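Local structure of hypothetical protein ybaA (Shigella flexneri, 2OKQ) at residues P52-F57 against S93-P98. The protein is of unknown function, belongs to the DUF1428 family and forms a two-chain assembly built on an antiparallel sheet flanked by helices. Numbering follows the deposited sequence. Where two conformers were deposited one is given.
Sequences PLFKEF and SWIEYP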
ATOM      1  N   PRO A  52      10.623  13.269   3.565  1.00 28.68           N
ATOM      2  CA  PRO A  52      11.175  14.397   2.792  1.00 27.90           C
ATOM      3  C   PRO A  52      12.415  14.038   1.948  1.00 27.11           C
ATOM      4  O   PRO A  52      12.640  14.654   0.903  1.00 26.16           O
ATOM      5  CB  PRO A  52      11.549  15.427   3.872  1.00 28.74           C
ATOM      6  CG  PRO A  52      11.635  14.657   5.141  1.00 29.48           C
ATOM      7  CD  PRO A  52      10.610  13.556   5.012  1.00 29.15           C
ATOM      8  N   LEU A  53      13.179  13.040   2.379  1.00 25.96           N
ATOM      9  CA  LEU A  53      14.340  12.577   1.606  1.00 25.88           C
ATOM     10  C   LEU A  53      13.881  11.916   0.318  1.00 25.20           C
ATOM     11  O   LEU A  53      14.368  12.233  -0.756  1.00 24.87           O
ATOM     12  CB  LEU A  53      15.234  11.643   2.423  0.70 26.57           C
ATOM     13  CG  LEU A  53      15.934  12.281   3.632  0.70 27.45           C
ATOM     14  CD1 LEU A  53      16.787  11.261   4.332  0.70 29.65           C
ATOM     15  CD2 LEU A  53      16.774  13.481   3.206  0.70 31.45           C
ATOM     16  N   PHE A  54      12.908  11.019   0.423  1.00 25.01           N
ATOM     17  CA  PHE A  54      12.361  10.389  -0.784  1.00 24.01           C
ATOM     18  C   PHE A  54      11.819  11.433  -1.746  1.00 23.86           C
ATOM     19  O   PHE A  54      11.996  11.321  -2.953  1.00 22.90           O
ATOM     20  CB  PHE A  54      11.250   9.400  -0.414  1.00 24.17           C
ATOM     21  CG  PHE A  54      11.741   8.032  -0.048  1.00 24.35           C
ATOM     22  CD1 PHE A  54      12.314   7.201  -1.009  1.00 25.47           C
ATOM     23  CD2 PHE A  54      11.583   7.547   1.236  1.00 24.28           C
ATOM     24  CE1 PHE A  54      12.750   5.911  -0.682  1.00 24.86           C
ATOM     25  CE2 PHE A  54      12.011   6.257   1.575  1.00 25.89           C
ATOM     26  CZ  PHE A  54      12.605   5.445   0.616  1.00 28.04           C
ATOM     27  N   LYS A  55      11.141  12.450  -1.222  1.00 24.61           N
ATOM     28  CA  LYS A  55      10.588  13.488  -2.101  1.00 24.74           C
ATOM     29  C   LYS A  55      11.693  14.254  -2.819  1.00 25.30           C
ATOM     30  O   LYS A  55      11.557  14.581  -3.991  1.00 24.44           O
ATOM     31  CB  LYS A  55       9.721  14.470  -1.304  0.60 25.17           C
ATOM     32  CG  LYS A  55       8.494  13.844  -0.624  0.60 26.77           C
ATOM     33  CD  LYS A  55       7.224  14.011  -1.435  0.60 27.86           C
ATOM     34  CE  LYS A  55       6.586  15.371  -1.163  0.60 30.90           C
ATOM     35  NZ  LYS A  55       5.130  15.379  -1.455  0.60 32.08           N
ATOM     36  N   GLU A  56      12.776  14.529  -2.098  1.00 26.21           N
ATOM     37  CA  GLU A  56      13.941  15.202  -2.667  1.00 27.45           C
ATOM     38  C   GLU A  56      14.479  14.420  -3.870  1.00 26.95           C
ATOM     39  O   GLU A  56      14.909  14.999  -4.873  1.00 27.55           O
ATOM     40  CB  GLU A  56      15.012  15.354  -1.581  1.00 27.19           C
ATOM     41  CG  GLU A  56      16.328  15.934  -2.052  1.00 33.39           C
ATOM     42  CD  GLU A  56      17.381  15.933  -0.957  1.00 37.32           C
ATOM     43  OE1 GLU A  56      17.048  16.272   0.193  1.00 39.28           O
ATOM     44  OE2 GLU A  56      18.545  15.578  -1.247  1.00 41.52           O
ATOM     45  N   PHE A  57      14.421  13.101  -3.769  1.00 27.11           N
ATOM     46  CA  PHE A  57      14.953  12.220  -4.801  1.00 25.99           C
ATOM     47  C   PHE A  57      13.945  11.885  -5.904  1.00 25.18           C
ATOM     48  O   PHE A  57      14.251  11.118  -6.813  1.00 25.24           O
ATOM     49  CB  PHE A  57      15.507  10.948  -4.159  1.00 27.80           C
ATOM     50  CG  PHE A  57      16.630  11.194  -3.176  1.00 30.13           C
ATOM     51  CD1 PHE A  57      17.510  12.263  -3.340  1.00 36.74           C
ATOM     52  CD2 PHE A  57      16.815  10.342  -2.105  1.00 33.39           C
ATOM     53  CE1 PHE A  57      18.550  12.484  -2.430  1.00 35.71           C
ATOM     54  CE2 PHE A  57      17.856  10.549  -1.199  1.00 36.31           C
ATOM     55  CZ  PHE A  57      18.715  11.622  -1.365  1.00 35.73           C
ATOM     56  N   SER A  93       2.137   0.373   3.396  1.00 14.39           N
ATOM     57  CA  SER A  93       2.768   1.622   2.989  0.60 14.08           C
ATOM     58  C   SER A  93       3.171   1.587   1.519  1.00 14.28           C
ATOM     59  O   SER A  93       3.366   0.506   0.945  1.00 14.33           O
ATOM     60  CB  SER A  93       4.032   1.868   3.823  0.60 15.02           C
ATOM     61  OG  SER A  93       3.740   1.969   5.206  0.30 12.54           O
ATOM     62  N   TRP A  94       3.333   2.774   0.938  1.00 12.81           N
ATOM     63  CA  TRP A  94       3.795   2.853  -0.428  1.00 12.46           C
ATOM     64  C   TRP A  94       4.410   4.213  -0.710  1.00 13.02           C
ATOM     65  O   TRP A  94       4.222   5.191   0.049  1.00 14.34           O
ATOM     66  CB  TRP A  94       2.674   2.562  -1.423  1.00 11.60           C
ATOM     67  CG  TRP A  94       1.652   3.656  -1.555  1.00 11.53           C
ATOM     68  CD1 TRP A  94       1.683   4.696  -2.435  1.00 11.97           C
ATOM     69  CD2 TRP A  94       0.439   3.795  -0.804  1.00 12.27           C
ATOM     70  NE1 TRP A  94       0.585   5.495  -2.257  1.00 14.33           N
ATOM     71  CE2 TRP A  94      -0.209   4.949  -1.276  1.00 12.16           C
ATOM     72  CE3 TRP A  94      -0.166   3.043   0.221  1.00 13.35           C
ATOM     73  CZ2 TRP A  94      -1.444   5.400  -0.750  1.00 12.40           C
ATOM     74  CZ3 TRP A  94      -1.408   3.498   0.750  1.00 12.27           C
ATOM     75  CH2 TRP A  94      -2.025   4.655   0.254  1.00 13.19           C
ATOM     76  N   ILE A  95       5.166   4.242  -1.801  1.00 13.36           N
ATOM     77  CA  ILE A  95       5.762   5.487  -2.292  1.00 14.01           C
ATOM     78  C   ILE A  95       5.439   5.589  -3.781  1.00 14.34           C
ATOM     79  O   ILE A  95       5.651   4.632  -4.534  1.00 15.39           O
ATOM     80  CB  ILE A  95       7.281   5.481  -2.053  1.00 13.76           C
ATOM     81  CG1 ILE A  95       7.614   5.260  -0.568  1.00 16.31           C
ATOM     82  CG2 ILE A  95       7.905   6.787  -2.616  1.00 14.68           C
ATOM     83  CD1 ILE A  95       9.073   5.118  -0.276  1.00 16.16           C
ATOM     84  N   GLU A  96       4.895   6.732  -4.194  1.00 13.27           N
ATOM     85  CA  GLU A  96       4.468   6.958  -5.557  1.00 13.08           C
ATOM     86  C   GLU A  96       5.573   7.657  -6.326  1.00 14.46           C
ATOM     87  O   GLU A  96       6.207   8.558  -5.779  1.00 14.69           O
ATOM     88  CB  GLU A  96       3.227   7.838  -5.559  1.00 13.21           C
ATOM     89  CG  GLU A  96       2.039   7.157  -4.798  1.00 13.84           C
ATOM     90  CD  GLU A  96       0.717   7.873  -4.960  1.00 13.95           C
ATOM     91  OE1 GLU A  96       0.502   8.567  -5.983  1.00 15.73           O
ATOM     92  OE2 GLU A  96      -0.154   7.729  -4.054  1.00 14.33           O
ATOM     93  N   TYR A  97       5.767   7.243  -7.575  1.00 14.14           N
ATOM     94  CA  TYR A  97       6.827   7.783  -8.452  1.00 15.39           C
ATOM     95  C   TYR A  97       6.256   8.070  -9.836  1.00 15.65           C
ATOM     96  O   TYR A  97       5.287   7.417 -10.265  1.00 14.85           O
ATOM     97  CB  TYR A  97       7.966   6.749  -8.591  1.00 15.83           C
ATOM     98  CG  TYR A  97       8.802   6.586  -7.335  1.00 16.84           C
ATOM     99  CD1 TYR A  97       9.735   7.552  -6.970  1.00 16.03           C
ATOM    100  CD2 TYR A  97       8.651   5.458  -6.516  1.00 16.27           C
ATOM    101  CE1 TYR A  97      10.519   7.411  -5.815  1.00 16.30           C
ATOM    102  CE2 TYR A  97       9.436   5.288  -5.370  1.00 15.67           C
ATOM    103  CZ  TYR A  97      10.361   6.295  -5.024  1.00 16.29           C
ATOM    104  OH  TYR A  97      11.119   6.177  -3.899  1.00 16.91           O
ATOM    105  N   PRO A  98       6.868   9.025 -10.571  1.00 16.80           N
ATOM    106  CA  PRO A  98       6.408   9.331 -11.916  1.00 17.20           C
ATOM    107  C   PRO A  98       6.776   8.264 -12.947  1.00 17.82           C
ATOM    108  O   PRO A  98       6.199   8.253 -14.014  1.00 18.07           O
ATOM    109  CB  PRO A  98       7.106  10.671 -12.229  1.00 19.27           C
ATOM    110  CG  PRO A  98       8.354  10.645 -11.425  1.00 19.56           C
ATOM    111  CD  PRO A  98       8.016   9.863 -10.165  1.00 17.27           C
TER
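F54 of the last turn of helix 40-56 meets I95 and Y97 of strand 88-97, and this one aromatic ring carries the contact. Its CA lies 8.4 Å from the CA of I95, the nearest CA pair across the two segments. CG of F54 is anti to the carbonyl carbon (chi1 -85°), on a CB that points toward the strand. The I95 methyl CD1 sits over the centre of one ring face. It is 3.5 Å from the centroid of the F54 ring and 7° off the ring normal, a CH-pi contact. All six ring carbons are therefore almost equally far from it, with CE2 of F54 3.7 Å from CD1 of I95. CD1 of I95 is trans to CA across CB-CG1 (chi2 175°), which extends the chain to the ring. Y97 comes in at an oblique angle with its hydroxyl. OH of Y97 is 3.3 Å from CD1 of F54 and 3.6 Å from CE1 of the same ring. No hydrogen bond joins the segments. F57 follows where the helix gives way to loop. Its N bonds to O of L53 at 3.1 Å, and its ring leads away from the strand. On the strand, W94 and E96 are turned from the helix, and NE1 of W94 gives E96 OE2 a nearly straight hydrogen bond. That side faces the second subunit, where W94 stacks on W94 of the other chain. On the helical side, M110 of helix 100-111 touches F54, while R103 and A106 of that helix touch Y97. I62 of strand 61-67 also packs on F54. In this ferredoxin-like beta-alpha-beta-beta-alpha-beta fold, the end of helix 40-56 packs on one face of the sheet, with helix 100-111 beside it.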